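Local coordinates for protein KLLA0E08119p (Kluyveromyces lactis, PDB 3VA7) that probably carboxylates urea in an ATP- and biotin-dependent reaction, the modelled part holding the biotin carboxylase, carboxyltransferase and biotin carrier domains, at residues 686-695 against 773-783. Sequence-based numbering, arbitrary orientation.
Sequences FFNDKWKVHY and LTPGDTIQFVP
The rings of Phe-686 and Phe-781 are nearly parallel (planes at 11°) but slid apart, with CZ of Phe-686 3.7 Å from CD2 of Phe-781. The indole NE1 of Trp-691 lies over one face of the Phe-686 ring, toward its rim. CG1 of Ile-779 lies over the rim of one face of Phe-781. CD1 of Trp-691 meets CE2 of Phe-781 at 3.8 Å, the planes oblique at 47°. In its own plane, the indole edge gives NE1-H to a lone pair of Phe-686 O. The Phe-687 ring takes CD2 of Phe-686 over the centre of one face and Phe-781 O at its edge.

Gln-780 reaches the helix end with CG anti to the backbone N (chi1 -172°) and the chain extended beyond. Its NE2 donates to Phe-687 O at 3.1 Å, and OE1 bonds Lys-664. A leucine here would probably leave Phe-687 O with one donor fewer and Lys-664 without this acceptor. A water bridges Phe-686 O, Asp-689 O and Phe-781 N.

Trp-691 and Ile-779 form an antiparallel hydrogen-bonded pair. Beyond it, Val-693 N bonds Asp-777 O at 2.9 Å, and Gly-776 N, in a type II turn, bonds Val-693 O. Strands 691-698 and 778-783 are thus antiparallel sheet neighbours in the carboxyltransferase domain, with an aromatic cluster on the Trp-691 face.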
loop_
_atom_site.group_PDB
_atom_site.type_symbol
_atom_site.label_atom_id
_atom_site.label_comp_id
_atom_site.label_asym_id
_atom_site.label_seq_id
_atom_site.Cartn_x
_atom_site.Cartn_y
_atom_site.Cartn_z
ATOM N N PHE A 686 8.195 -9.289 -37.865
ATOM C CA PHE A 686 8.198 -8.645 -36.553
ATOM C C PHE A 686 8.899 -7.316 -36.606
ATOM O O PHE A 686 8.418 -6.355 -36.007
ATOM C CB PHE A 686 8.812 -9.548 -35.463
ATOM C CG PHE A 686 8.913 -8.896 -34.091
ATOM C CD1 PHE A 686 7.837 -8.946 -33.190
ATOM C CD2 PHE A 686 10.067 -8.228 -33.701
ATOM C CE1 PHE A 686 7.898 -8.362 -31.892
ATOM C CE2 PHE A 686 10.156 -7.621 -32.436
ATOM C CZ PHE A 686 9.065 -7.714 -31.512
ATOM N N PHE A 687 10.044 -7.291 -37.311
ATOM C CA PHE A 687 10.913 -6.101 -37.426
ATOM C C PHE A 687 10.596 -5.254 -38.672
ATOM O O PHE A 687 10.898 -4.050 -38.697
ATOM C CB PHE A 687 12.378 -6.497 -37.452
ATOM C CG PHE A 687 12.908 -7.077 -36.148
ATOM C CD1 PHE A 687 13.457 -6.253 -35.166
ATOM C CD2 PHE A 687 12.949 -8.455 -35.943
ATOM C CE1 PHE A 687 14.012 -6.784 -33.970
ATOM C CE2 PHE A 687 13.484 -9.007 -34.746
ATOM C CZ PHE A 687 14.015 -8.175 -33.756
ATOM N N ASN A 688 9.991 -5.876 -39.699
ATOM C CA ASN A 688 9.592 -5.155 -40.903
ATOM C C ASN A 688 8.314 -4.342 -40.705
ATOM O O ASN A 688 8.296 -3.167 -41.069
ATOM C CB ASN A 688 9.441 -6.078 -42.117
ATOM C CG ASN A 688 10.776 -6.711 -42.587
ATOM O OD1 ASN A 688 11.890 -6.347 -42.136
ATOM N ND2 ASN A 688 10.655 -7.683 -43.510
ATOM N N ASP A 689 7.254 -4.950 -40.154
ATOM C CA ASP A 689 5.971 -4.233 -39.933
ATOM C C ASP A 689 5.917 -3.256 -38.747
ATOM O O ASP A 689 6.778 -3.294 -37.854
ATOM C CB ASP A 689 4.789 -5.194 -39.860
ATOM C CG ASP A 689 4.733 -6.108 -41.056
ATOM O OD1 ASP A 689 3.944 -7.088 -41.022
ATOM O OD2 ASP A 689 5.529 -5.873 -42.014
ATOM N N LYS A 690 4.925 -2.366 -38.797
ATOM C CA LYS A 690 4.684 -1.427 -37.740
ATOM C C LYS A 690 3.656 -2.010 -36.820
ATOM O O LYS A 690 2.845 -2.839 -37.220
ATOM C CB LYS A 690 4.205 -0.083 -38.280
ATOM C CG LYS A 690 5.212 0.533 -39.171
ATOM C CD LYS A 690 5.401 1.979 -38.927
ATOM C CE LYS A 690 5.703 2.692 -40.270
ATOM N NZ LYS A 690 5.895 4.182 -40.093
ATOM N N TRP A 691 3.723 -1.579 -35.570
ATOM C CA TRP A 691 2.843 -2.049 -34.517
ATOM C C TRP A 691 2.042 -0.857 -34.042
ATOM O O TRP A 691 2.601 0.236 -33.881
ATOM C CB TRP A 691 3.672 -2.579 -33.343
ATOM C CG TRP A 691 4.343 -3.889 -33.649
ATOM C CD1 TRP A 691 5.639 -4.092 -34.131
ATOM C CD2 TRP A 691 3.755 -5.180 -33.524
ATOM N NE1 TRP A 691 5.865 -5.433 -34.291
ATOM C CE2 TRP A 691 4.732 -6.126 -33.934
ATOM C CE3 TRP A 691 2.506 -5.631 -33.097
ATOM C CZ2 TRP A 691 4.484 -7.499 -33.935
ATOM C CZ3 TRP A 691 2.244 -6.990 -33.116
ATOM C CH2 TRP A 691 3.231 -7.915 -33.525
ATOM N N LYS A 692 0.746 -1.086 -33.799
ATOM C CA LYS A 692 -0.146 -0.049 -33.319
ATOM C C LYS A 692 -0.380 -0.221 -31.805
ATOM O O LYS A 692 -0.648 -1.335 -31.347
ATOM C CB LYS A 692 -1.445 -0.166 -34.100
ATOM C CG LYS A 692 -2.375 1.042 -34.110
ATOM C CD LYS A 692 -3.252 0.940 -35.382
ATOM C CE LYS A 692 -3.865 2.290 -35.856
ATOM N NZ LYS A 692 -2.963 3.515 -35.899
ATOM N N VAL A 693 -0.285 0.857 -31.048
ATOM C CA VAL A 693 -0.535 0.836 -29.624
ATOM C C VAL A 693 -2.037 0.706 -29.255
ATOM O O VAL A 693 -2.878 1.531 -29.677
ATOM C CB VAL A 693 -0.004 2.126 -28.989
ATOM C CG1 VAL A 693 -0.239 2.123 -27.449
ATOM C CG2 VAL A 693 1.438 2.292 -29.309
ATOM N N HIS A 694 -2.349 -0.292 -28.426
ATOM C CA HIS A 694 -3.723 -0.755 -28.099
ATOM C C HIS A 694 -4.290 -0.015 -26.880
ATOM O O HIS A 694 -3.540 0.409 -25.979
ATOM C CB HIS A 694 -3.597 -2.253 -27.825
ATOM C CG HIS A 694 -4.871 -2.966 -27.465
ATOM N ND1 HIS A 694 -5.600 -2.682 -26.327
ATOM C CD2 HIS A 694 -5.485 -4.026 -28.052
ATOM C CE1 HIS A 694 -6.622 -3.522 -26.248
ATOM N NE2 HIS A 694 -6.566 -4.351 -27.275
ATOM N N TYR A 695 -5.609 0.149 -26.832
ATOM C CA TYR A 695 -6.236 0.960 -25.763
ATOM C C TYR A 695 -5.905 0.440 -24.331
ATOM O O TYR A 695 -5.803 1.234 -23.386
ATOM C CB TYR A 695 -7.774 1.103 -25.973
ATOM C CG TYR A 695 -8.508 -0.188 -25.758
ATOM C CD1 TYR A 695 -8.926 -0.583 -24.475
ATOM C CD2 TYR A 695 -8.716 -1.052 -26.813
ATOM C CE1 TYR A 695 -9.566 -1.824 -24.290
ATOM C CE2 TYR A 695 -9.357 -2.262 -26.654
ATOM C CZ TYR A 695 -9.793 -2.654 -25.399
ATOM O OH TYR A 695 -10.444 -3.873 -25.282
ATOM N N LEU A 773 4.337 6.563 -25.490
ATOM C CA LEU A 773 3.329 5.990 -26.364
ATOM C C LEU A 773 1.873 6.279 -25.867
ATOM O O LEU A 773 1.638 6.424 -24.675
ATOM C CB LEU A 773 3.591 4.498 -26.555
ATOM C CG LEU A 773 4.931 3.999 -27.146
ATOM C CD1 LEU A 773 4.918 2.453 -27.286
ATOM C CD2 LEU A 773 5.256 4.671 -28.486
ATOM N N THR A 774 0.945 6.486 -26.802
ATOM C CA THR A 774 -0.470 6.730 -26.477
ATOM C C THR A 774 -1.170 5.815 -27.439
ATOM O O THR A 774 -0.584 5.466 -28.463
ATOM C CB THR A 774 -0.944 8.209 -26.706
ATOM O OG1 THR A 774 -0.558 8.646 -28.008
ATOM C CG2 THR A 774 -0.354 9.186 -25.678
ATOM N N PRO A 775 -2.413 5.394 -27.123
ATOM C CA PRO A 775 -3.123 4.480 -28.054
ATOM C C PRO A 775 -3.182 5.083 -29.424
ATOM O O PRO A 775 -3.236 6.304 -29.545
ATOM C CB PRO A 775 -4.512 4.369 -27.475
ATOM C CG PRO A 775 -4.325 4.622 -26.021
ATOM C CD PRO A 775 -3.128 5.563 -25.854
ATOM N N GLY A 776 -3.065 4.234 -30.434
ATOM C CA GLY A 776 -3.045 4.660 -31.794
ATOM C C GLY A 776 -1.672 4.991 -32.325
ATOM O O GLY A 776 -1.517 5.070 -33.532
ATOM N N ASP A 777 -0.657 5.178 -31.478
ATOM C CA ASP A 777 0.690 5.457 -31.994
ATOM C C ASP A 777 1.113 4.245 -32.798
ATOM O O ASP A 777 0.614 3.151 -32.559
ATOM C CB ASP A 777 1.728 5.731 -30.900
ATOM C CG ASP A 777 1.583 7.105 -30.245
ATOM O OD1 ASP A 777 2.415 7.415 -29.350
ATOM O OD2 ASP A 777 0.645 7.885 -30.567
ATOM N N THR A 778 1.998 4.447 -33.779
ATOM C CA THR A 778 2.646 3.344 -34.482
ATOM C C THR A 778 4.115 3.247 -34.054
ATOM O O THR A 778 4.768 4.253 -33.773
ATOM C CB THR A 778 2.590 3.530 -36.036
ATOM O OG1 THR A 778 2.956 4.881 -36.371
ATOM C CG2 THR A 778 1.207 3.272 -36.561
ATOM N N ILE A 779 4.660 2.047 -34.033
ATOM C CA ILE A 779 6.057 1.896 -33.668
ATOM C C ILE A 779 6.666 0.859 -34.548
ATOM O O ILE A 779 5.938 0.022 -35.112
ATOM C CB ILE A 779 6.259 1.505 -32.149
ATOM C CG1 ILE A 779 5.873 0.049 -31.877
ATOM C CG2 ILE A 779 5.454 2.423 -31.211
ATOM C CD1 ILE A 779 5.777 -0.292 -30.377
ATOM N N GLN A 780 7.991 0.894 -34.656
ATOM C CA GLN A 780 8.761 -0.144 -35.349
ATOM C C GLN A 780 9.973 -0.413 -34.503
ATOM O O GLN A 780 10.667 0.518 -34.033
ATOM C CB GLN A 780 9.230 0.326 -36.723
ATOM C CG GLN A 780 9.857 -0.778 -37.551
ATOM C CD GLN A 780 10.360 -0.295 -38.920
ATOM O OE1 GLN A 780 10.647 0.901 -39.124
ATOM N NE2 GLN A 780 10.479 -1.229 -39.859
ATOM N N PHE A 781 10.212 -1.698 -34.287
ATOM C CA PHE A 781 11.347 -2.141 -33.481
ATOM C C PHE A 781 12.577 -2.286 -34.332
ATOM O O PHE A 781 12.599 -2.927 -35.372
ATOM C CB PHE A 781 11.011 -3.458 -32.779
ATOM C CG PHE A 781 9.911 -3.331 -31.768
ATOM C CD1 PHE A 781 10.061 -2.476 -30.662
ATOM C CD2 PHE A 781 8.730 -4.070 -31.908
ATOM C CE1 PHE A 781 9.059 -2.344 -29.731
ATOM C CE2 PHE A 781 7.699 -3.949 -30.958
ATOM C CZ PHE A 781 7.846 -3.079 -29.874
ATOM N N VAL A 782 13.629 -1.695 -33.864
ATOM C CA VAL A 782 14.806 -1.535 -34.674
ATOM C C VAL A 782 15.928 -2.311 -33.935
ATOM O O VAL A 782 16.174 -2.082 -32.738
ATOM C CB VAL A 782 14.982 -0.005 -34.789
ATOM C CG1 VAL A 782 16.085 0.492 -33.975
ATOM C CG2 VAL A 782 15.041 0.428 -36.232
ATOM N N PRO A 783 16.549 -3.304 -34.601
ATOM C CA PRO A 783 17.586 -4.109 -33.923
ATOM C C PRO A 783 18.855 -3.326 -33.615
ATOM O O PRO A 783 19.300 -2.444 -34.372
ATOM C CB PRO A 783 17.883 -5.230 -34.907
ATOM C CG PRO A 783 17.489 -4.673 -36.207
ATOM C CD PRO A 783 16.431 -3.635 -36.028
HETATM O O HOH W 1 8.663 -3.742 -35.696
HETATM O O HOH W 2 13.503 -3.423 -38.080
#